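Local coordinates for protein aminoglycoside phosphotransferase (Alicyclobacillus acidocaldarius subsp. acidocaldarius, PDB 4PDY) that probably transfers phosphate to a small-molecule substrate and has a protein-kinase-like fold, at residues A[120-123]-A[124-128]; A[301-304]-A[305-309]; A[273-276]-A[277-281]; A[152-155]-A[156-160]; A[209-212]-A[213-217]. All coordinates share one frame; numbering follows the deposited sequence. Where two conformers were deposited one is given.

All five contacts are local: each lies within one helix, none closes a long loop, and they follow one another in series without nesting or crossing. From the N terminus, interaction 1 opens helix 121-137, interaction 4 opens helix 154-173, interaction 5 lies in helix 206-218, interaction 3 in helix 271-284, and interaction 2 opens helix 303-315. Interactions 1 and 3 touch, with centres about 8 Å apart, and so pack helix 121-137 on helix 271-284. Interaction 4 touches two others: Phe158 meets Phe301 of interaction 2, and Val154 meets Leu212 of interaction 5. Together they mark out parts of the helical region of this kinase-like fold.

Interaction 1 of 5, residues A[120-123]-A[124-128]; sequences LPEH and VAQTA
Gln126 crosses Glu122 obliquely, one helical turn on. Gln126 CB lies 3.7 Å from Glu122 O. Gln126 CG is 3.5 Å from Glu122 O and 3.6 Å from Glu122 OE2. The chain then bends at chi2 (-56°), and NE2 reaches a water. That water accepts from Gln126 NE2 and donates to Glu122 OE1, so it bridges the two side chains. The carboxylate and amide planes are 26° apart. Glu122 OE2 has its own partner, a hydrogen bond with Tyr233 OH. Both carboxylate oxygens are thus engaged.

On another side of the helix, Thr127 OG1 donates to His123 O at 2.8 Å. Thr127 N donates to His123 O at 3.0 Å, from the opposite face of the carbonyl plane. The chi1 of -55° sets OG1 beside its own backbone N, where it can reach back one turn. The His123 ring stacks with Tyr233, and its ND1 is hydrogen-bonded to Asn117 N. Val124 N donates to Leu120 O at 3.0 Å. With Leu120 as N-cap and Pro121 in the first turn, this is the start of an alpha helix, helix 121-137, which packs against helices 252-266 and 271-284.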
loop_
_atom_site.group_PDB
_atom_site.type_symbol
_atom_site.label_atom_id
_atom_site.label_comp_id
_atom_site.label_asym_id
_atom_site.label_seq_id
_atom_site.Cartn_x
_atom_site.Cartn_y
_atom_site.Cartn_z
ATOM N N LEU A 120 10.537 -5.881 -10.774
ATOM C CA LEU A 120 11.918 -6.324 -10.604
ATOM C C LEU A 120 12.069 -6.984 -9.253
ATOM O O LEU A 120 11.816 -6.350 -8.234
ATOM C CB LEU A 120 12.913 -5.156 -10.693
ATOM C CG LEU A 120 13.034 -4.505 -12.052
ATOM C CD1 LEU A 120 14.033 -3.356 -11.980
ATOM C CD2 LEU A 120 13.472 -5.527 -13.090
ATOM N N PRO A 121 12.506 -8.251 -9.235
ATOM C CA PRO A 121 12.716 -8.908 -7.955
ATOM C C PRO A 121 13.576 -8.138 -6.962
ATOM O O PRO A 121 13.298 -8.083 -5.793
ATOM C CB PRO A 121 13.363 -10.229 -8.360
ATOM C CG PRO A 121 12.750 -10.545 -9.680
ATOM C CD PRO A 121 12.654 -9.197 -10.359
ATOM N N GLU A 122 14.627 -7.490 -7.445
ATOM C CA GLU A 122 15.490 -6.731 -6.572
ATOM C C GLU A 122 14.741 -5.602 -5.850
ATOM O O GLU A 122 14.998 -5.312 -4.673
ATOM C CB GLU A 122 16.646 -6.162 -7.425
ATOM C CG GLU A 122 17.476 -5.067 -6.781
ATOM C CD GLU A 122 18.155 -5.478 -5.489
ATOM O OE1 GLU A 122 18.215 -6.702 -5.198
ATOM O OE2 GLU A 122 18.628 -4.567 -4.751
ATOM N N HIS A 123 13.882 -4.912 -6.583
ATOM C CA HIS A 123 13.151 -3.788 -6.011
ATOM C C HIS A 123 12.080 -4.285 -5.039
ATOM O O HIS A 123 11.877 -3.704 -3.988
ATOM C CB HIS A 123 12.497 -2.954 -7.104
ATOM C CG HIS A 123 13.460 -2.130 -7.888
ATOM N ND1 HIS A 123 13.124 -0.894 -8.388
ATOM C CD2 HIS A 123 14.740 -2.359 -8.258
ATOM C CE1 HIS A 123 14.156 -0.396 -9.047
ATOM N NE2 HIS A 123 15.143 -1.266 -8.990
ATOM N N VAL A 124 11.430 -5.384 -5.405
ATOM C CA VAL A 124 10.470 -6.014 -4.489
ATOM C C VAL A 124 11.159 -6.508 -3.215
ATOM O O VAL A 124 10.676 -6.292 -2.098
ATOM C CB VAL A 124 9.738 -7.162 -5.193
ATOM C CG1 VAL A 124 8.840 -7.892 -4.201
ATOM C CG2 VAL A 124 8.888 -6.653 -6.328
ATOM N N ALA A 125 12.336 -7.096 -3.394
ATOM C CA ALA A 125 13.115 -7.606 -2.272
ATOM C C ALA A 125 13.377 -6.489 -1.263
ATOM O O ALA A 125 13.225 -6.640 -0.061
ATOM C CB ALA A 125 14.453 -8.161 -2.772
ATOM N N GLN A 126 13.878 -5.363 -1.778
ATOM C CA GLN A 126 14.250 -4.261 -0.903
ATOM C C GLN A 126 13.045 -3.553 -0.271
ATOM O O GLN A 126 13.148 -3.084 0.857
ATOM C CB GLN A 126 15.212 -3.275 -1.605
ATOM C CG GLN A 126 16.587 -3.902 -1.844
ATOM C CD GLN A 126 17.217 -4.412 -0.554
ATOM O OE1 GLN A 126 17.246 -3.715 0.457
ATOM N NE2 GLN A 126 17.663 -5.665 -0.571
ATOM N N THR A 127 11.953 -3.450 -1.025
ATOM C CA THR A 127 10.701 -2.931 -0.453
ATOM C C THR A 127 10.205 -3.821 0.705
ATOM O O THR A 127 9.899 -3.317 1.756
ATOM C CB THR A 127 9.626 -2.767 -1.544
ATOM O OG1 THR A 127 10.136 -1.941 -2.606
ATOM C CG2 THR A 127 8.364 -2.136 -0.995
ATOM N N ALA A 128 10.201 -5.126 0.473
ATOM C CA ALA A 128 9.806 -6.083 1.495
ATOM C C ALA A 128 10.714 -5.971 2.720
ATOM O O ALA A 128 10.261 -5.960 3.850
ATOM C CB ALA A 128 9.846 -7.482 0.922
HETATM O O HOH W 1 18.002 -7.440 -2.836
#

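Interaction 2 of 5, residues A[301-304]-A[305-309]; sequences FPYL and PWRIA
Two prolines sit three residues apart at this helix start, and the first, Pro302, is the centre of an inverse gamma turn. Pro302 CB lies 4.2 Å from Pro305 CG. Pro302 O still takes a hydrogen bond from Trp306 N, at 3.2 Å.

Trp306 and Arg307 both approach Tyr303 from the same side of its ring. Tyr303 CE1 is 3.8 Å from Trp306 CZ3, and the ring planes meet obliquely at 46°. Arg307 CB lies over one face of the tyrosine ring. Further out, Arg307 CD comes within 3.6 Å of Tyr303 OH, and the arginine bends at chi3 (36°). The edge of its guanidinium then faces the tyrosine, with Arg307 NE 3.8 Å from Tyr303 CE2. Trp306 NE1 has its polar partner outside, Asp164 of helix 154-173. Phe301 CE2 touches Trp306 CB edge-on at 4.2 Å. The arrangement is the N-terminal turn of an alpha helix, helix 303-315, with Pro302 at the N-cap position and Pro305 in the first turn.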
loop_
_atom_site.group_PDB
_atom_site.type_symbol
_atom_site.label_atom_id
_atom_site.label_comp_id
_atom_site.label_asym_id
_atom_site.label_seq_id
_atom_site.Cartn_x
_atom_site.Cartn_y
_atom_site.Cartn_z
ATOM N N PHE A 301 -8.490 -13.719 -2.784
ATOM C CA PHE A 301 -9.713 -12.967 -3.087
ATOM C C PHE A 301 -9.551 -12.243 -4.430
ATOM O O PHE A 301 -8.486 -11.653 -4.658
ATOM C CB PHE A 301 -10.012 -11.911 -2.040
ATOM C CG PHE A 301 -11.392 -11.376 -2.154
ATOM C CD1 PHE A 301 -12.461 -12.005 -1.503
ATOM C CD2 PHE A 301 -11.645 -10.278 -2.965
ATOM C CE1 PHE A 301 -13.740 -11.523 -1.645
ATOM C CE2 PHE A 301 -12.929 -9.796 -3.114
ATOM C CZ PHE A 301 -13.982 -10.415 -2.454
ATOM N N PRO A 302 -10.574 -12.260 -5.295
ATOM C CA PRO A 302 -10.506 -11.561 -6.591
ATOM C C PRO A 302 -10.728 -10.042 -6.446
ATOM O O PRO A 302 -11.749 -9.485 -6.848
ATOM C CB PRO A 302 -11.596 -12.250 -7.414
ATOM C CG PRO A 302 -12.636 -12.609 -6.400
ATOM C CD PRO A 302 -11.871 -12.964 -5.137
ATOM N N TYR A 303 -9.751 -9.413 -5.824
ATOM C CA TYR A 303 -9.820 -8.012 -5.473
ATOM C C TYR A 303 -9.944 -7.097 -6.689
ATOM O O TYR A 303 -10.739 -6.181 -6.691
ATOM C CB TYR A 303 -8.546 -7.628 -4.706
ATOM C CG TYR A 303 -8.415 -6.159 -4.427
ATOM C CD1 TYR A 303 -9.149 -5.536 -3.417
ATOM C CD2 TYR A 303 -7.546 -5.386 -5.188
ATOM C CE1 TYR A 303 -9.021 -4.177 -3.181
ATOM C CE2 TYR A 303 -7.402 -4.035 -4.948
ATOM C CZ TYR A 303 -8.123 -3.431 -3.948
ATOM O OH TYR A 303 -7.945 -2.073 -3.780
ATOM N N LEU A 304 -9.152 -7.366 -7.718
ATOM C CA LEU A 304 -9.172 -6.457 -8.861
ATOM C C LEU A 304 -10.519 -6.491 -9.601
ATOM O O LEU A 304 -11.097 -5.441 -9.879
ATOM C CB LEU A 304 -7.944 -6.669 -9.772
ATOM C CG LEU A 304 -7.745 -5.899 -11.072
ATOM C CD1 LEU A 304 -6.259 -5.682 -11.341
ATOM C CD2 LEU A 304 -8.351 -6.708 -12.203
ATOM N N PRO A 305 -11.028 -7.690 -9.937
ATOM C CA PRO A 305 -12.368 -7.704 -10.523
ATOM C C PRO A 305 -13.422 -7.003 -9.657
ATOM O O PRO A 305 -14.280 -6.297 -10.188
ATOM C CB PRO A 305 -12.668 -9.197 -10.676
ATOM C CG PRO A 305 -11.325 -9.801 -10.872
ATOM C CD PRO A 305 -10.412 -9.021 -9.976
ATOM N N TRP A 306 -13.369 -7.214 -8.334
ATOM C CA TRP A 306 -14.287 -6.526 -7.439
ATOM C C TRP A 306 -14.138 -5.015 -7.608
ATOM O O TRP A 306 -15.101 -4.304 -7.785
ATOM C CB TRP A 306 -14.107 -6.946 -5.953
ATOM C CG TRP A 306 -14.810 -5.969 -5.130
ATOM C CD1 TRP A 306 -16.175 -5.826 -4.990
ATOM C CD2 TRP A 306 -14.226 -4.822 -4.508
ATOM N NE1 TRP A 306 -16.452 -4.695 -4.276
ATOM C CE2 TRP A 306 -15.278 -4.042 -3.996
ATOM C CE3 TRP A 306 -12.911 -4.378 -4.345
ATOM C CZ2 TRP A 306 -15.053 -2.879 -3.292
ATOM C CZ3 TRP A 306 -12.700 -3.217 -3.657
ATOM C CH2 TRP A 306 -13.761 -2.486 -3.136
ATOM N N ARG A 307 -12.901 -4.554 -7.516
ATOM C CA ARG A 307 -12.656 -3.096 -7.495
ATOM C C ARG A 307 -13.095 -2.406 -8.803
ATOM O O ARG A 307 -13.742 -1.358 -8.789
ATOM C CB ARG A 307 -11.187 -2.805 -7.183
ATOM C CG ARG A 307 -10.896 -1.315 -7.010
ATOM C CD ARG A 307 -9.418 -0.943 -6.884
ATOM N NE ARG A 307 -8.517 -1.748 -7.709
ATOM C CZ ARG A 307 -7.986 -1.393 -8.883
ATOM N NH1 ARG A 307 -8.256 -0.219 -9.444
ATOM N NH2 ARG A 307 -7.180 -2.240 -9.514
ATOM N N ILE A 308 -12.733 -3.026 -9.917
ATOM C CA ILE A 308 -13.055 -2.516 -11.237
ATOM C C ILE A 308 -14.576 -2.548 -11.479
ATOM O O ILE A 308 -15.179 -1.578 -11.925
ATOM C CB ILE A 308 -12.341 -3.348 -12.331
ATOM C CG1 ILE A 308 -10.827 -3.320 -12.149
ATOM C CG2 ILE A 308 -12.755 -2.899 -13.721
ATOM C CD1 ILE A 308 -10.202 -4.518 -12.809
ATOM N N ALA A 309 -15.218 -3.684 -11.150
ATOM C CA ALA A 309 -16.676 -3.745 -11.310
ATOM C C ALA A 309 -17.391 -2.753 -10.370
ATOM O O ALA A 309 -18.384 -2.127 -10.754
ATOM C CB ALA A 309 -17.179 -5.163 -11.077
#

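Interaction 3 of 5, residues A[273-276]-A[277-281]; sequences LAYA and CFLHF
The imidazole of His280 meets Ala276 O at its edge, with the oxygen only 11° out of the ring plane. His280 ND1 donates to Ala276 O at 2.8 Å, and the N-H...O angle is 158°. The bond uses a lone pair in the carbonyl plane. A chi1 of -71° sets the ring beside its own backbone N, which brings ND1 up to the carbonyl of Ala276. His280 N adds a weak bond to Ala276 O at 3.3 Å. Two donors from one residue therefore share this carbonyl.

Phe278 approaches the preceding turn obliquely. Phe278 CD2 is 3.3 Å from Ala274 O, and Phe278 CE2 is 4.0 Å from Ala274 CB. The Phe278 ring meets Tyr292 of helix 289-300 edge-to-face. Tyr275 and Leu279 pair on the exposed side, where Leu279 CD1 lies 3.7 Å from Tyr275 OH and 4.0 Å from Tyr275 CZ. The leucine comes in obliquely to the ring.

Along the backbone, Phe278 N donates to Ala274 O at 2.9 Å. Phe278 turns inward, packing on Met256 and Leu260 of helix 252-266 and on Leu342 of helix 319-347. His280 and Phe281 touch Ala125 and Ala128. Helix 271-284 thus packs among helices 121-137, 252-266, 289-300 and 319-347.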
loop_
_atom_site.group_PDB
_atom_site.type_symbol
_atom_site.label_atom_id
_atom_site.label_comp_id
_atom_site.label_asym_id
_atom_site.label_seq_id
_atom_site.Cartn_x
_atom_site.Cartn_y
_atom_site.Cartn_z
ATOM N N LEU A 273 9.110 -12.847 -7.916
ATOM C CA LEU A 273 8.734 -11.648 -7.194
ATOM C C LEU A 273 8.229 -12.007 -5.800
ATOM O O LEU A 273 8.563 -11.318 -4.835
ATOM C CB LEU A 273 7.671 -10.884 -7.961
ATOM C CG LEU A 273 8.090 -10.410 -9.366
ATOM C CD1 LEU A 273 6.886 -10.042 -10.221
ATOM C CD2 LEU A 273 9.069 -9.243 -9.307
ATOM N N ALA A 274 7.433 -13.089 -5.691
ATOM C CA ALA A 274 6.918 -13.509 -4.390
ATOM C C ALA A 274 8.043 -14.020 -3.509
ATOM O O ALA A 274 8.127 -13.678 -2.348
ATOM C CB ALA A 274 5.838 -14.559 -4.548
ATOM N N TYR A 275 8.958 -14.788 -4.100
ATOM C CA TYR A 275 10.075 -15.327 -3.346
ATOM C C TYR A 275 10.938 -14.196 -2.801
ATOM O O TYR A 275 11.356 -14.226 -1.650
ATOM C CB TYR A 275 10.910 -16.263 -4.207
ATOM C CG TYR A 275 12.026 -16.942 -3.445
ATOM C CD1 TYR A 275 11.746 -17.889 -2.473
ATOM C CD2 TYR A 275 13.348 -16.632 -3.686
ATOM C CE1 TYR A 275 12.758 -18.527 -1.766
ATOM C CE2 TYR A 275 14.372 -17.254 -2.983
ATOM C CZ TYR A 275 14.068 -18.205 -2.024
ATOM O OH TYR A 275 15.084 -18.821 -1.324
ATOM N N ALA A 276 11.207 -13.201 -3.652
ATOM C CA ALA A 276 12.006 -12.034 -3.227
ATOM C C ALA A 276 11.352 -11.373 -1.997
ATOM O O ALA A 276 12.007 -11.039 -0.998
ATOM C CB ALA A 276 12.147 -11.042 -4.376
ATOM N N CYS A 277 10.035 -11.233 -2.051
ATOM C CA CYS A 277 9.300 -10.654 -0.950
ATOM C C CYS A 277 9.379 -11.510 0.333
ATOM O O CYS A 277 9.774 -11.028 1.390
ATOM C CB CYS A 277 7.853 -10.486 -1.373
ATOM S SG CYS A 277 6.729 -9.859 -0.125
ATOM N N PHE A 278 9.034 -12.796 0.228
ATOM C CA PHE A 278 8.962 -13.657 1.412
ATOM C C PHE A 278 10.351 -13.785 2.046
ATOM O O PHE A 278 10.498 -13.710 3.256
ATOM C CB PHE A 278 8.458 -15.057 1.049
ATOM C CG PHE A 278 6.999 -15.118 0.658
ATOM C CD1 PHE A 278 6.033 -14.510 1.437
ATOM C CD2 PHE A 278 6.595 -15.839 -0.453
ATOM C CE1 PHE A 278 4.699 -14.598 1.102
ATOM C CE2 PHE A 278 5.251 -15.933 -0.788
ATOM C CZ PHE A 278 4.309 -15.303 -0.015
ATOM N N LEU A 279 11.375 -13.963 1.210
ATOM C CA LEU A 279 12.724 -14.123 1.729
ATOM C C LEU A 279 13.131 -12.924 2.595
ATOM O O LEU A 279 13.795 -13.072 3.612
ATOM C CB LEU A 279 13.726 -14.276 0.580
ATOM C CG LEU A 279 15.129 -14.757 0.924
ATOM C CD1 LEU A 279 15.081 -16.220 1.350
ATOM C CD2 LEU A 279 16.051 -14.576 -0.279
ATOM N N HIS A 280 12.755 -11.714 2.157
ATOM C CA HIS A 280 13.192 -10.516 2.855
ATOM C C HIS A 280 12.339 -10.153 4.057
ATOM O O HIS A 280 12.859 -9.579 4.999
ATOM C CB HIS A 280 13.389 -9.356 1.868
ATOM C CG HIS A 280 14.582 -9.572 1.004
ATOM N ND1 HIS A 280 14.555 -10.385 -0.103
ATOM C CD2 HIS A 280 15.862 -9.143 1.129
ATOM C CE1 HIS A 280 15.774 -10.464 -0.619
ATOM N NE2 HIS A 280 16.576 -9.694 0.096
ATOM N N PHE A 281 11.049 -10.514 4.059
ATOM C CA PHE A 281 10.290 -10.485 5.323
ATOM C C PHE A 281 10.868 -11.496 6.330
ATOM O O PHE A 281 11.106 -11.177 7.494
ATOM C CB PHE A 281 8.786 -10.739 5.095
ATOM C CG PHE A 281 8.014 -9.502 4.733
ATOM C CD1 PHE A 281 7.482 -8.697 5.729
ATOM C CD2 PHE A 281 7.796 -9.150 3.410
ATOM C CE1 PHE A 281 6.781 -7.542 5.417
ATOM C CE2 PHE A 281 7.081 -8.004 3.080
ATOM C CZ PHE A 281 6.556 -7.213 4.089
#

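Interaction 4 of 5, residues A[152-155]-A[156-160]; sequences DDVF and GLFQA
An N-cap starts helix 154-173, with Asp153 as the capping residue and Gly156 as its partner. Asp153 OD1 accepts from Gly156 N at 3.0 Å. The N-H comes from above the carboxylate plane, 54° out of it. With chi1 at 175°, the carboxylate lies beside its own carbonyl carbon, which brings it to the first-turn N-H of Gly156. Asp153 OD2 lies 3.5 Å from Gly156 CA, so the carboxylate rests close against the glycine. The negative charge at the helix N terminus probably interacts favourably with the helix dipole. Asp153 O also accepts from Leu157 N, at 3.1 Å.

Val154 and Phe158 form an apolar pair one turn apart. Val154 CG2 sits at the edge of the phenyl ring, in its plane, 3.6 Å from Phe158 CE2. Phe158 also packs on Leu200 of helix 189-203. Its ring meets that of Phe203 and has a cation-pi contact with Arg161.

Phe155 packs on the same helix 189-203, touching Leu200 and Phe203. Gln159 crosses the Phe155 ring with CB over one face, set toward the rim. The amide is turned 68° from the ring plane, and Gln159 NE2 comes within 3.5 Å of Phe155 CZ.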
loop_
_atom_site.group_PDB
_atom_site.type_symbol
_atom_site.label_atom_id
_atom_site.label_comp_id
_atom_site.label_asym_id
_atom_site.label_seq_id
_atom_site.Cartn_x
_atom_site.Cartn_y
_atom_site.Cartn_z
ATOM N N ASP A 152 -9.870 -2.997 12.902
ATOM C CA ASP A 152 -9.430 -4.047 11.988
ATOM C C ASP A 152 -10.460 -5.169 11.900
ATOM O O ASP A 152 -10.717 -5.886 12.879
ATOM C CB ASP A 152 -8.080 -4.600 12.419
ATOM N N ASP A 153 -11.050 -5.300 10.713
ATOM C CA ASP A 153 -11.999 -6.354 10.422
ATOM C C ASP A 153 -11.828 -6.780 8.956
ATOM O O ASP A 153 -12.648 -6.448 8.087
ATOM C CB ASP A 153 -13.420 -5.856 10.697
ATOM C CG ASP A 153 -14.478 -6.868 10.309
ATOM O OD1 ASP A 153 -14.149 -8.077 10.257
ATOM O OD2 ASP A 153 -15.626 -6.445 10.040
ATOM N N VAL A 154 -10.748 -7.509 8.691
ATOM C CA VAL A 154 -10.433 -7.908 7.322
ATOM C C VAL A 154 -11.484 -8.896 6.784
ATOM O O VAL A 154 -11.872 -8.804 5.626
ATOM C CB VAL A 154 -8.971 -8.419 7.176
ATOM C CG1 VAL A 154 -8.759 -9.761 7.866
ATOM C CG2 VAL A 154 -8.575 -8.529 5.715
ATOM N N PHE A 155 -11.961 -9.838 7.605
ATOM C CA PHE A 155 -13.016 -10.736 7.138
ATOM C C PHE A 155 -14.241 -9.946 6.646
ATOM O O PHE A 155 -14.749 -10.197 5.560
ATOM C CB PHE A 155 -13.442 -11.752 8.206
ATOM C CG PHE A 155 -14.632 -12.577 7.795
ATOM C CD1 PHE A 155 -14.471 -13.692 6.976
ATOM C CD2 PHE A 155 -15.917 -12.232 8.203
ATOM C CE1 PHE A 155 -15.559 -14.451 6.591
ATOM C CE2 PHE A 155 -17.007 -12.972 7.783
ATOM C CZ PHE A 155 -16.833 -14.079 6.980
ATOM N N GLY A 156 -14.720 -9.007 7.456
ATOM C CA GLY A 156 -15.939 -8.262 7.122
ATOM C C GLY A 156 -15.774 -7.457 5.846
ATOM O O GLY A 156 -16.708 -7.332 5.063
ATOM N N LEU A 157 -14.586 -6.902 5.654
ATOM C CA LEU A 157 -14.283 -6.133 4.454
ATOM C C LEU A 157 -14.431 -7.001 3.205
ATOM O O LEU A 157 -15.124 -6.646 2.251
ATOM C CB LEU A 157 -12.862 -5.583 4.562
ATOM C CG LEU A 157 -12.293 -4.796 3.388
ATOM C CD1 LEU A 157 -12.960 -3.429 3.256
ATOM C CD2 LEU A 157 -10.795 -4.646 3.599
ATOM N N PHE A 158 -13.812 -8.175 3.235
ATOM C CA PHE A 158 -13.868 -9.069 2.102
ATOM C C PHE A 158 -15.245 -9.724 1.930
ATOM O O PHE A 158 -15.683 -9.944 0.792
ATOM C CB PHE A 158 -12.719 -10.074 2.145
ATOM C CG PHE A 158 -11.393 -9.475 1.697
ATOM C CD1 PHE A 158 -11.170 -9.164 0.365
ATOM C CD2 PHE A 158 -10.400 -9.175 2.607
ATOM C CE1 PHE A 158 -9.973 -8.600 -0.058
ATOM C CE2 PHE A 158 -9.200 -8.611 2.198
ATOM C CZ PHE A 158 -8.987 -8.334 0.868
ATOM N N GLN A 159 -15.937 -10.021 3.043
ATOM C CA GLN A 159 -17.297 -10.535 2.941
ATOM C C GLN A 159 -18.207 -9.543 2.208
ATOM O O GLN A 159 -19.002 -9.922 1.353
ATOM C CB GLN A 159 -17.858 -10.849 4.315
ATOM C CG GLN A 159 -19.267 -11.381 4.261
ATOM C CD GLN A 159 -19.711 -11.847 5.613
ATOM O OE1 GLN A 159 -19.805 -11.061 6.556
ATOM N NE2 GLN A 159 -19.939 -13.136 5.724
ATOM N N ALA A 160 -18.069 -8.263 2.544
ATOM C CA ALA A 160 -18.869 -7.228 1.913
ATOM C C ALA A 160 -18.544 -7.112 0.423
ATOM O O ALA A 160 -19.439 -6.980 -0.414
ATOM C CB ALA A 160 -18.642 -5.895 2.616
#

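Interaction 5 of 5, residues A[209-212]-A[213-217]; sequences IAYL and EAERS
Glu215 lays its CG over one face of the Tyr211 ring, a CH-pi contact. Glu215 CG is 3.9 Å from the Tyr211 ring centroid and 29° off the ring normal. The nearest ring atom is CZ: Glu215 CG is 3.5 Å from Tyr211 CZ. The chain bends at chi2 (-76°), and the carboxylate lies almost parallel to the ring, planes 3° apart. Glu215 CD ends 3.9 Å from Tyr211 OH.

The polar ends bind outside the helix: Tyr211 OH is hydrogen-bonded to Glu291 OE2 and Ala253 N. Glu215 OE1 is bonded to Arg252 N, with a weak bond to His135 NE2.

On another side of the helix, Ile209 and Glu213 lie side by side and point the same way. Glu213 CG is 3.2 Å from Ile209 O. The glutamate then runs extended, and Glu213 OE2 reaches 3.5 Å from Ile209 CG2. Along the backbone, Glu215 N donates to Tyr211 O at 2.9 Å.

The chemistry differs between the two glutamates. Glu213 is exposed and rests its aliphatic part on the helix. Glu215 is buried, and the backbone N-H of Arg252 probably helps to stabilise its negative charge.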
loop_
_atom_site.group_PDB
_atom_site.type_symbol
_atom_site.label_atom_id
_atom_site.label_comp_id
_atom_site.label_asym_id
_atom_site.label_seq_id
_atom_site.Cartn_x
_atom_site.Cartn_y
_atom_site.Cartn_z
ATOM N N ILE A 209 -6.984 -16.603 12.011
ATOM C CA ILE A 209 -7.482 -15.749 13.072
ATOM C C ILE A 209 -6.488 -15.631 14.239
ATOM O O ILE A 209 -6.283 -14.548 14.791
ATOM C CB ILE A 209 -8.844 -16.281 13.559
ATOM C CG1 ILE A 209 -9.881 -16.108 12.443
ATOM C CG2 ILE A 209 -9.280 -15.579 14.848
ATOM C CD1 ILE A 209 -11.127 -16.969 12.576
ATOM N N ALA A 210 -5.901 -16.753 14.643
ATOM C CA ALA A 210 -4.912 -16.735 15.712
ATOM C C ALA A 210 -3.716 -15.846 15.366
ATOM O O ALA A 210 -3.220 -15.111 16.219
ATOM C CB ALA A 210 -4.455 -18.159 16.024
ATOM N N TYR A 211 -3.278 -15.914 14.116
ATOM C CA TYR A 211 -2.212 -15.028 13.648
ATOM C C TYR A 211 -2.590 -13.537 13.757
ATOM O O TYR A 211 -1.824 -12.722 14.298
ATOM C CB TYR A 211 -1.817 -15.386 12.220
ATOM C CG TYR A 211 -1.010 -14.287 11.583
ATOM C CD1 TYR A 211 0.348 -14.151 11.849
ATOM C CD2 TYR A 211 -1.617 -13.355 10.751
ATOM C CE1 TYR A 211 1.079 -13.095 11.289
ATOM C CE2 TYR A 211 -0.893 -12.314 10.207
ATOM C CZ TYR A 211 0.436 -12.192 10.497
ATOM O OH TYR A 211 1.145 -11.169 9.916
ATOM N N LEU A 212 -3.780 -13.199 13.276
ATOM C CA LEU A 212 -4.213 -11.811 13.240
ATOM C C LEU A 212 -4.336 -11.278 14.658
ATOM O O LEU A 212 -3.910 -10.179 14.959
ATOM C CB LEU A 212 -5.516 -11.662 12.456
ATOM C CG LEU A 212 -5.427 -12.027 10.958
ATOM C CD1 LEU A 212 -6.804 -12.121 10.334
ATOM C CD2 LEU A 212 -4.598 -10.999 10.194
ATOM N N GLU A 213 -4.903 -12.090 15.545
ATOM C CA GLU A 213 -5.060 -11.664 16.930
ATOM C C GLU A 213 -3.733 -11.517 17.658
ATOM O O GLU A 213 -3.554 -10.575 18.454
ATOM C CB GLU A 213 -5.964 -12.632 17.675
ATOM C CG GLU A 213 -7.390 -12.651 17.160
ATOM C CD GLU A 213 -8.245 -13.736 17.813
ATOM O OE1 GLU A 213 -7.692 -14.726 18.359
ATOM O OE2 GLU A 213 -9.484 -13.597 17.766
ATOM N N ALA A 214 -2.809 -12.439 17.421
ATOM C CA ALA A 214 -1.475 -12.351 18.019
ATOM C C ALA A 214 -0.753 -11.083 17.552
ATOM O O ALA A 214 -0.114 -10.403 18.353
ATOM C CB ALA A 214 -0.659 -13.573 17.664
ATOM N N GLU A 215 -0.851 -10.771 16.265
ATOM C CA GLU A 215 -0.261 -9.531 15.724
ATOM C C GLU A 215 -0.852 -8.293 16.373
ATOM O O GLU A 215 -0.119 -7.366 16.722
ATOM C CB GLU A 215 -0.442 -9.489 14.211
ATOM C CG GLU A 215 0.575 -10.321 13.447
ATOM C CD GLU A 215 1.946 -9.656 13.371
ATOM O OE1 GLU A 215 2.082 -8.589 12.746
ATOM O OE2 GLU A 215 2.897 -10.203 13.947
ATOM N N ARG A 216 -2.176 -8.279 16.544
ATOM C CA ARG A 216 -2.860 -7.182 17.234
ATOM C C ARG A 216 -2.292 -6.966 18.632
ATOM O O ARG A 216 -2.093 -5.824 19.054
ATOM C CB ARG A 216 -4.375 -7.433 17.309
ATOM C CG ARG A 216 -5.176 -6.240 17.828
ATOM C CD ARG A 216 -6.614 -6.243 17.319
ATOM N NE ARG A 216 -7.483 -5.401 18.141
ATOM C CZ ARG A 216 -8.723 -5.042 17.817
ATOM N NH1 ARG A 216 -9.260 -5.439 16.672
ATOM N NH2 ARG A 216 -9.427 -4.279 18.641
ATOM N N SER A 217 -2.007 -8.059 19.335
ATOM C CA SER A 217 -1.461 -7.976 20.681
ATOM C C SER A 217 -0.004 -7.511 20.728
ATOM O O SER A 217 0.336 -6.655 21.540
ATOM C CB SER A 217 -1.635 -9.325 21.405
ATOM O OG SER A 217 -1.092 -9.274 22.709
#